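Local coordinates for protein phosphoribosylaminoimidazole-succinocarboxamide synthase (Ehrlichia chaffeensis str. Arkansas, PDB 3KRE) that catalyses the ATP-dependent joining of L-aspartate to 5-amino-1-(5-phospho-D-ribosyl)imidazole-4-carboxylate, giving the succinocarboxamide intermediate of de novo purine biosynthesis, at residues 93-96 / 100-103; 32-37 / 214-219; 123-128 / 138-143. One frame throughout, in Å; residues are numbered along the deposited sequence.

Contact 1. Residues 93-96 / 100-103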
loop_
_atom_site.group_PDB
_atom_site.type_symbol
_atom_site.label_atom_id
_atom_site.label_comp_id
_atom_site.label_asym_id
_atom_site.label_seq_id
_atom_site.Cartn_x
_atom_site.Cartn_y
_atom_site.Cartn_z
ATOM N N SER A 93 14.297 2.575 -9.182
ATOM C CA SER A 93 15.450 2.878 -8.361
ATOM C C SER A 93 15.096 3.851 -7.246
ATOM O O SER A 93 14.203 4.679 -7.401
ATOM C CB SER A 93 16.566 3.451 -9.244
ATOM O OG SER A 93 17.731 3.646 -8.481
ATOM N N LEU A 94 15.804 3.747 -6.126
ATOM C CA LEU A 94 15.698 4.734 -5.039
ATOM C C LEU A 94 16.587 5.928 -5.419
ATOM O O LEU A 94 17.766 5.759 -5.719
ATOM C CB LEU A 94 16.154 4.081 -3.727
ATOM C CG LEU A 94 16.111 4.909 -2.455
ATOM C CD1 LEU A 94 14.658 5.347 -2.136
ATOM C CD2 LEU A 94 16.703 4.085 -1.276
ATOM N N LEU A 95 16.027 7.136 -5.425
ATOM C CA LEU A 95 16.775 8.322 -5.863
ATOM C C LEU A 95 17.379 9.124 -4.729
ATOM O O LEU A 95 18.529 9.587 -4.825
ATOM C CB LEU A 95 15.865 9.215 -6.670
ATOM C CG LEU A 95 15.405 8.618 -7.989
ATOM C CD1 LEU A 95 14.360 9.546 -8.597
ATOM C CD2 LEU A 95 16.587 8.415 -9.019
ATOM N N ASN A 96 16.575 9.348 -3.692
ATOM C CA ASN A 96 16.952 10.188 -2.557
ATOM C C ASN A 96 16.013 9.959 -1.369
ATOM O O ASN A 96 15.202 9.044 -1.404
ATOM C CB ASN A 96 17.013 11.662 -2.983
ATOM C CG ASN A 96 15.711 12.166 -3.549
ATOM O OD1 ASN A 96 14.685 12.098 -2.898
ATOM N ND2 ASN A 96 15.757 12.719 -4.765
ATOM N N GLN A 100 11.631 8.045 -5.364
ATOM C CA GLN A 100 12.066 6.874 -6.109
ATOM C C GLN A 100 11.617 7.036 -7.544
ATOM O O GLN A 100 10.619 7.701 -7.817
ATOM C CB GLN A 100 11.563 5.564 -5.472
ATOM C CG GLN A 100 10.181 5.519 -5.042
ATOM C CD GLN A 100 9.880 4.296 -4.207
ATOM O OE1 GLN A 100 9.553 3.253 -4.747
ATOM N NE2 GLN A 100 9.924 4.443 -2.865
ATOM N N LEU A 101 12.387 6.452 -8.441
ATOM C CA LEU A 101 12.104 6.407 -9.858
ATOM C C LEU A 101 11.241 5.182 -10.109
ATOM O O LEU A 101 11.593 4.058 -9.710
ATOM C CB LEU A 101 13.390 6.285 -10.660
ATOM C CG LEU A 101 13.269 6.534 -12.173
ATOM C CD1 LEU A 101 12.838 8.007 -12.446
ATOM C CD2 LEU A 101 14.574 6.198 -12.895
ATOM N N VAL A 102 10.128 5.393 -10.795
ATOM C CA VAL A 102 9.213 4.311 -11.101
ATOM C C VAL A 102 8.706 4.398 -12.546
ATOM O O VAL A 102 8.743 5.476 -13.205
ATOM C CB VAL A 102 7.994 4.307 -10.148
ATOM C CG1 VAL A 102 8.409 4.200 -8.672
ATOM C CG2 VAL A 102 7.145 5.580 -10.381
ATOM N N LYS A 103 8.215 3.256 -13.022
ATOM C CA LYS A 103 7.651 3.136 -14.360
ATOM C C LYS A 103 6.405 4.009 -14.445
ATOM O O LYS A 103 5.611 3.990 -13.540
ATOM C CB LYS A 103 7.247 1.686 -14.651
ATOM C CG LYS A 103 8.407 0.686 -14.736
ATOM C CD LYS A 103 7.928 -0.745 -15.136
ATOM C CE LYS A 103 8.532 -1.259 -16.471
ATOM N NZ LYS A 103 8.677 -0.204 -17.484
#
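S93 and L101 face each other as an antiparallel hydrogen-bonded pair near the turn of the β-hairpin formed by strands 91-94 and 99-107. Each residue gives its amide to the other. L101 N donates to S93 O over 2.7 Å, almost in line with the carbonyl bond (C=O...N angle 165°). The return bond, from S93 N to L101 O, is longer at 3.1 Å and more bent at the acceptor (137°). Beside it, L94 and Q100 make a non-hydrogen-bonded pair with their CA atoms 4.3 Å apart. The main chain of Q100 turns instead to Q47 of strand 44-49, and V102 likewise bonds to V45, so that alternate residues of strand 99-107 serve the hairpin partner and the sheet neighbour in turn.

L94 and Q100 share one face of the sheet, against helix 67-84. There L94 packs along N72, Y73 and S76 of the helix and touches P261. Q100 is buried, and a buried amide needs a partner: its NE2 donates to OD1 of N72 on that helix. Its CB lies close to the partner strand, 3.4 Å from S93 O, while CG lies between the backbone N and the carbonyl carbon (chi1 45°) and the rest of the chain leads on to the helix. At the turn, N96 OD1 accepts from the amide of R98, an Asx turn, and N96 ND2 donates to E99 OE1; asparagine suits the place because its short amide offers both functions.

On the face of S93 and L101, exposed L95 lies obliquely against L101, with its CD1 3.7 Å from L101 N and 4.0 Å from L101 CB.

Contact 2. Residues 32-37 / 214-219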
loop_
_atom_site.group_PDB
_atom_site.type_symbol
_atom_site.label_atom_id
_atom_site.label_comp_id
_atom_site.label_asym_id
_atom_site.label_seq_id
_atom_site.Cartn_x
_atom_site.Cartn_y
_atom_site.Cartn_z
ATOM N N LYS A 32 -3.069 12.175 -1.788
ATOM C CA LYS A 32 -3.113 12.686 -0.418
ATOM C C LYS A 32 -1.716 12.747 0.245
ATOM O O LYS A 32 -1.451 13.695 1.029
ATOM C CB LYS A 32 -4.161 11.945 0.407
ATOM C CG LYS A 32 -5.579 12.449 0.095
ATOM C CD LYS A 32 -6.652 11.682 0.839
ATOM C CE LYS A 32 -7.347 10.637 -0.015
ATOM N NZ LYS A 32 -8.474 10.036 0.758
ATOM N N ALA A 33 -0.822 11.815 -0.130
ATOM C CA ALA A 33 0.481 11.667 0.518
ATOM C C ALA A 33 1.704 11.689 -0.434
ATOM O O ALA A 33 2.838 11.701 0.018
ATOM C CB ALA A 33 0.480 10.381 1.324
ATOM N N LYS A 34 1.485 11.660 -1.741
ATOM C CA LYS A 34 2.575 11.572 -2.675
ATOM C C LYS A 34 2.310 12.526 -3.867
ATOM O O LYS A 34 1.168 12.940 -4.095
ATOM C CB LYS A 34 2.725 10.125 -3.180
ATOM C CG LYS A 34 3.107 9.101 -2.110
ATOM C CD LYS A 34 3.351 7.697 -2.683
ATOM C CE LYS A 34 2.115 7.111 -3.348
ATOM N NZ LYS A 34 0.988 6.882 -2.385
ATOM N N ILE A 35 3.382 12.919 -4.534
ATOM C CA ILE A 35 3.343 13.679 -5.784
ATOM C C ILE A 35 4.080 12.839 -6.809
ATOM O O ILE A 35 5.127 12.269 -6.502
ATOM C CB ILE A 35 4.095 14.999 -5.666
ATOM C CG1 ILE A 35 3.518 15.890 -4.562
ATOM C CG2 ILE A 35 4.086 15.767 -7.013
ATOM C CD1 ILE A 35 4.471 17.069 -4.238
ATOM N N ILE A 36 3.518 12.731 -8.006
ATOM C CA ILE A 36 4.229 12.111 -9.116
ATOM C C ILE A 36 4.780 13.243 -10.001
ATOM O O ILE A 36 4.011 14.083 -10.478
ATOM C CB ILE A 36 3.310 11.207 -9.923
ATOM C CG1 ILE A 36 2.657 10.146 -9.019
ATOM C CG2 ILE A 36 4.064 10.611 -11.115
ATOM C CD1 ILE A 36 3.622 9.368 -8.117
ATOM N N PHE A 37 6.097 13.265 -10.220
ATOM C CA PHE A 37 6.725 14.253 -11.090
ATOM C C PHE A 37 7.162 13.642 -12.397
ATOM O O PHE A 37 7.650 12.501 -12.453
ATOM C CB PHE A 37 7.980 14.883 -10.449
ATOM C CG PHE A 37 7.690 15.791 -9.275
ATOM C CD1 PHE A 37 7.217 17.082 -9.475
ATOM C CD2 PHE A 37 7.919 15.369 -7.973
ATOM C CE1 PHE A 37 6.966 17.919 -8.406
ATOM C CE2 PHE A 37 7.642 16.214 -6.878
ATOM C CZ PHE A 37 7.176 17.483 -7.100
ATOM N N LEU A 214 2.595 -4.053 -9.669
ATOM C CA LEU A 214 2.317 -3.443 -8.384
ATOM C C LEU A 214 2.796 -1.975 -8.377
ATOM O O LEU A 214 3.932 -1.657 -8.772
ATOM C CB LEU A 214 2.993 -4.207 -7.250
ATOM C CG LEU A 214 2.557 -3.808 -5.846
ATOM C CD1 LEU A 214 1.096 -4.207 -5.590
ATOM C CD2 LEU A 214 3.502 -4.494 -4.864
ATOM N N ALA A 215 1.926 -1.096 -7.901
ATOM C CA ALA A 215 2.202 0.352 -7.944
ATOM C C ALA A 215 1.977 0.981 -6.562
ATOM O O ALA A 215 2.052 0.290 -5.552
ATOM C CB ALA A 215 1.332 0.965 -8.993
ATOM N N ASP A 216 1.702 2.292 -6.519
ATOM C CA ASP A 216 1.511 3.024 -5.260
ATOM C C ASP A 216 2.642 2.731 -4.272
ATOM O O ASP A 216 3.796 2.804 -4.677
ATOM C CB ASP A 216 0.135 2.767 -4.660
ATOM C CG ASP A 216 -0.244 3.828 -3.634
ATOM O OD1 ASP A 216 -0.238 4.998 -4.003
ATOM O OD2 ASP A 216 -0.434 3.512 -2.445
ATOM N N GLU A 217 2.345 2.427 -3.006
ATOM C CA GLU A 217 3.393 2.206 -2.029
ATOM C C GLU A 217 3.028 1.061 -1.125
ATOM O O GLU A 217 1.841 0.696 -0.991
ATOM C CB GLU A 217 3.609 3.459 -1.189
ATOM C CG GLU A 217 2.396 3.831 -0.351
ATOM C CD GLU A 217 2.597 5.133 0.404
ATOM O OE1 GLU A 217 3.258 5.137 1.467
ATOM O OE2 GLU A 217 2.114 6.156 -0.088
ATOM N N ILE A 218 4.046 0.511 -0.482
ATOM C CA ILE A 218 3.849 -0.468 0.563
ATOM C C ILE A 218 4.546 0.100 1.773
ATOM O O ILE A 218 5.763 0.084 1.868
ATOM C CB ILE A 218 4.450 -1.829 0.208
ATOM C CG1 ILE A 218 3.908 -2.308 -1.156
ATOM C CG2 ILE A 218 4.164 -2.847 1.346
ATOM C CD1 ILE A 218 4.839 -3.350 -1.756
ATOM N N SER A 219 3.757 0.606 2.711
ATOM C CA SER A 219 4.334 1.315 3.837
ATOM C C SER A 219 3.374 1.275 5.023
ATOM O O SER A 219 2.264 0.746 4.895
ATOM C CB SER A 219 4.585 2.772 3.428
ATOM O OG SER A 219 3.355 3.490 3.374
#
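The ammonium group of K34 lies between two carboxylates, with NZ 2.7 Å from E217 OE2 and 2.8 Å from D216 OD1; both pairs are salt bridges. They are used differently. E217 offers the anti lone pair of OE2, pointing away from its other oxygen, whereas D216 is met on the syn side of OD1, 35° out of the carboxylate plane. Lysine suits the gap because the segments lie far apart, 9.0 Å between the CA atoms of K34 and D216, and a long flexible chain can span it. The K34 chain folds at its last two torsions (chi3 -62°, chi4 -64°), and its CD passes 3.3 Å from E217 OE2.

A second shell positions both acids. S219 OG donates to E217 OE1 over 2.5 Å, so each oxygen of that carboxylate has a bond, and the serine hydroxyl in turn accepts from the amide of D221. D216 is tied through OD2 to K198, a second cation, while its backbone O receives NE2 of Q47. The Q47 and F49 side chains of strand 44-49 also pack against K34.

In sequence and position, the K34 strand and the Asp-Glu pair of the loop before strand 223-227 are consistent with the nucleotide-binding cleft of SAICAR synthetases, where this salt-bridge network would probably line the ATP site.

Contact 3. Residues 123-128 / 138-143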
loop_
_atom_site.group_PDB
_atom_site.type_symbol
_atom_site.label_atom_id
_atom_site.label_comp_id
_atom_site.label_asym_id
_atom_site.label_seq_id
_atom_site.Cartn_x
_atom_site.Cartn_y
_atom_site.Cartn_z
ATOM N N SER A 123 -13.915 -4.525 11.114
ATOM C CA SER A 123 -14.338 -4.793 12.498
ATOM C C SER A 123 -15.619 -4.097 12.815
ATOM O O SER A 123 -16.504 -4.699 13.428
ATOM C CB SER A 123 -13.316 -4.274 13.485
ATOM O OG SER A 123 -12.119 -4.942 13.303
ATOM N N LYS A 124 -15.712 -2.830 12.402
ATOM C CA LYS A 124 -16.874 -2.017 12.758
ATOM C C LYS A 124 -18.137 -2.559 12.086
ATOM O O LYS A 124 -19.148 -2.731 12.745
ATOM C CB LYS A 124 -16.694 -0.533 12.412
ATOM C CG LYS A 124 -15.636 0.232 13.251
ATOM C CD LYS A 124 -15.458 1.689 12.711
ATOM C CE LYS A 124 -14.035 2.263 12.889
ATOM N NZ LYS A 124 -13.125 2.212 11.651
ATOM N N ARG A 125 -18.078 -2.838 10.787
ATOM C CA ARG A 125 -19.311 -3.207 10.061
ATOM C C ARG A 125 -19.815 -4.636 10.297
ATOM O O ARG A 125 -21.019 -4.902 10.097
ATOM C CB ARG A 125 -19.190 -2.857 8.565
ATOM C CG ARG A 125 -18.333 -3.762 7.739
ATOM C CD ARG A 125 -17.923 -3.092 6.452
ATOM N NE ARG A 125 -17.350 -4.038 5.489
ATOM C CZ ARG A 125 -18.054 -4.807 4.660
ATOM N NH1 ARG A 125 -19.392 -4.777 4.677
ATOM N NH2 ARG A 125 -17.415 -5.642 3.843
ATOM N N PHE A 126 -18.935 -5.539 10.745
ATOM C CA PHE A 126 -19.320 -6.898 11.106
ATOM C C PHE A 126 -19.386 -7.096 12.623
ATOM O O PHE A 126 -19.718 -8.188 13.083
ATOM C CB PHE A 126 -18.371 -7.926 10.460
ATOM C CG PHE A 126 -18.438 -7.925 8.962
ATOM C CD1 PHE A 126 -19.568 -8.349 8.318
ATOM C CD2 PHE A 126 -17.387 -7.419 8.195
ATOM C CE1 PHE A 126 -19.660 -8.328 6.924
ATOM C CE2 PHE A 126 -17.468 -7.372 6.810
ATOM C CZ PHE A 126 -18.611 -7.841 6.168
ATOM N N GLN A 127 -19.082 -6.030 13.365
ATOM C CA GLN A 127 -19.017 -6.051 14.834
ATOM C C GLN A 127 -18.219 -7.268 15.324
ATOM O O GLN A 127 -18.664 -8.094 16.130
ATOM C CB GLN A 127 -20.417 -5.934 15.439
ATOM C CG GLN A 127 -21.014 -4.533 15.267
ATOM C CD GLN A 127 -20.381 -3.487 16.183
ATOM O OE1 GLN A 127 -20.691 -3.432 17.375
ATOM N NE2 GLN A 127 -19.525 -2.633 15.625
ATOM N N ILE A 128 -17.003 -7.361 14.790
ATOM C CA ILE A 128 -16.019 -8.386 15.131
ATOM C C ILE A 128 -14.845 -7.615 15.759
ATOM O O ILE A 128 -14.445 -6.582 15.246
ATOM C CB ILE A 128 -15.587 -9.153 13.856
ATOM C CG1 ILE A 128 -16.667 -10.149 13.425
ATOM C CG2 ILE A 128 -14.263 -9.874 14.021
ATOM C CD1 ILE A 128 -16.408 -10.703 12.018
ATOM N N ILE A 138 -8.750 -12.576 3.786
ATOM C CA ILE A 138 -9.900 -12.029 3.114
ATOM C C ILE A 138 -9.511 -10.845 2.217
ATOM O O ILE A 138 -9.044 -9.823 2.695
ATOM C CB ILE A 138 -10.984 -11.564 4.117
ATOM C CG1 ILE A 138 -11.486 -12.756 4.913
ATOM C CG2 ILE A 138 -12.170 -10.899 3.365
ATOM C CD1 ILE A 138 -12.398 -12.445 6.073
ATOM N N ILE A 139 -9.785 -10.997 0.931
ATOM C CA ILE A 139 -9.591 -9.976 -0.046
ATOM C C ILE A 139 -10.906 -9.259 -0.264
ATOM O O ILE A 139 -11.942 -9.903 -0.469
ATOM C CB ILE A 139 -9.132 -10.538 -1.366
ATOM C CG1 ILE A 139 -7.723 -11.088 -1.188
ATOM C CG2 ILE A 139 -9.143 -9.433 -2.465
ATOM C CD1 ILE A 139 -7.156 -11.749 -2.398
ATOM N N GLU A 140 -10.840 -7.948 -0.216
ATOM C CA GLU A 140 -11.950 -7.079 -0.604
ATOM C C GLU A 140 -11.481 -6.054 -1.636
ATOM O O GLU A 140 -10.341 -5.558 -1.560
ATOM C CB GLU A 140 -12.489 -6.369 0.618
ATOM C CG GLU A 140 -13.148 -7.241 1.724
ATOM C CD GLU A 140 -13.668 -6.425 2.893
ATOM O OE1 GLU A 140 -12.936 -5.521 3.344
ATOM O OE2 GLU A 140 -14.804 -6.668 3.351
ATOM N N PHE A 141 -12.363 -5.727 -2.583
ATOM C CA PHE A 141 -12.065 -4.771 -3.644
ATOM C C PHE A 141 -12.830 -3.478 -3.460
ATOM O O PHE A 141 -14.004 -3.512 -3.098
ATOM C CB PHE A 141 -12.453 -5.366 -4.999
ATOM C CG PHE A 141 -11.666 -6.572 -5.371
ATOM C CD1 PHE A 141 -10.356 -6.445 -5.804
ATOM C CD2 PHE A 141 -12.226 -7.855 -5.295
ATOM C CE1 PHE A 141 -9.618 -7.551 -6.186
ATOM C CE2 PHE A 141 -11.467 -8.981 -5.648
ATOM C CZ PHE A 141 -10.168 -8.829 -6.098
ATOM N N TYR A 142 -12.169 -2.341 -3.736
ATOM C CA TYR A 142 -12.829 -1.039 -3.669
ATOM C C TYR A 142 -12.541 -0.261 -4.931
ATOM O O TYR A 142 -11.466 -0.341 -5.478
ATOM C CB TYR A 142 -12.367 -0.251 -2.450
ATOM C CG TYR A 142 -12.658 -0.949 -1.162
ATOM C CD1 TYR A 142 -13.765 -0.609 -0.413
ATOM C CD2 TYR A 142 -11.829 -1.982 -0.701
ATOM C CE1 TYR A 142 -14.052 -1.248 0.753
ATOM C CE2 TYR A 142 -12.112 -2.639 0.467
ATOM C CZ TYR A 142 -13.230 -2.254 1.206
ATOM O OH TYR A 142 -13.532 -2.908 2.381
ATOM N N TYR A 143 -13.534 0.476 -5.395
ATOM C CA TYR A 143 -13.353 1.414 -6.481
ATOM C C TYR A 143 -12.673 2.687 -5.926
ATOM O O TYR A 143 -13.182 3.291 -4.975
ATOM C CB TYR A 143 -14.731 1.773 -7.009
ATOM C CG TYR A 143 -14.739 2.827 -8.105
ATOM C CD1 TYR A 143 -13.838 2.760 -9.154
ATOM C CD2 TYR A 143 -15.695 3.846 -8.114
ATOM C CE1 TYR A 143 -13.853 3.705 -10.175
ATOM C CE2 TYR A 143 -15.717 4.777 -9.118
ATOM C CZ TYR A 143 -14.783 4.702 -10.142
ATOM O OH TYR A 143 -14.779 5.618 -11.175
HETATM O O HOH W 1 -14.648 -4.138 5.276
#
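R125 and E140 meet from opposite directions in a salt bridge, R125 NH2 to E140 OE2 at 2.8 Å. The acceptor lies close to the guanidinium plane and is met on the syn side of OE2; the two flat groups are turned 25° from each other. A single direct bond is joined by a second link through water 1, which accepts from R125 NE at 2.7 Å and donates to E140 OE1 at 2.9 Å. Arginine can make both links because its NE and NH2 lie on the same edge.

Of the other polar contacts, Y142 OH donates to E140 OE1 over 2.8 Å from above the carboxylate plane, and R115 NE on strand 110-115 forms a salt bridge with the same oxygen. E140 is buried, and the two arginines probably balance its charge, R125 at OE2 and R115 at OE1.

R125 lies in the last turn of helix 120-126, which ends in a Schellman motif. I128 N bonds back to S123 O, Q127 N weakly to K124 O, and Q127 takes the positive phi more often given to glycine. The acid stands on strand 133-143 of the large antiparallel sheet.

Around the aromatic ring, F126 CE2 sits 3.3 Å above the centre of the R125 guanidinium. R125 CG is over the F126 ring face, offset toward the rim, while E140 OE2 approaches that ring at its edge, 4.4 Å from CE2. M152 of the neighbouring strand 152-153 touches R125, E140 and Y142.

From the N terminus, the chain first lays down 32-37, the opening half of contact 2, and completes that contact only at 214-219, tying strand 34-38 to the loop between strands 213-214 and 223-227 and enclosing most of the fold. Inside this long loop, contact 1 opens and closes first, across a tight hairpin, and contact 3 follows in series, joining helix 120-126 to strand 133-143. The two are nested in contact 2 and do not cross. All three reach the large antiparallel sheet, contacts 1 and 3 on opposite sides of the chain's centre with their own centres about 33 Å apart. Contact 2 lies nearer the middle, its centre about 11 Å from that of contact 1.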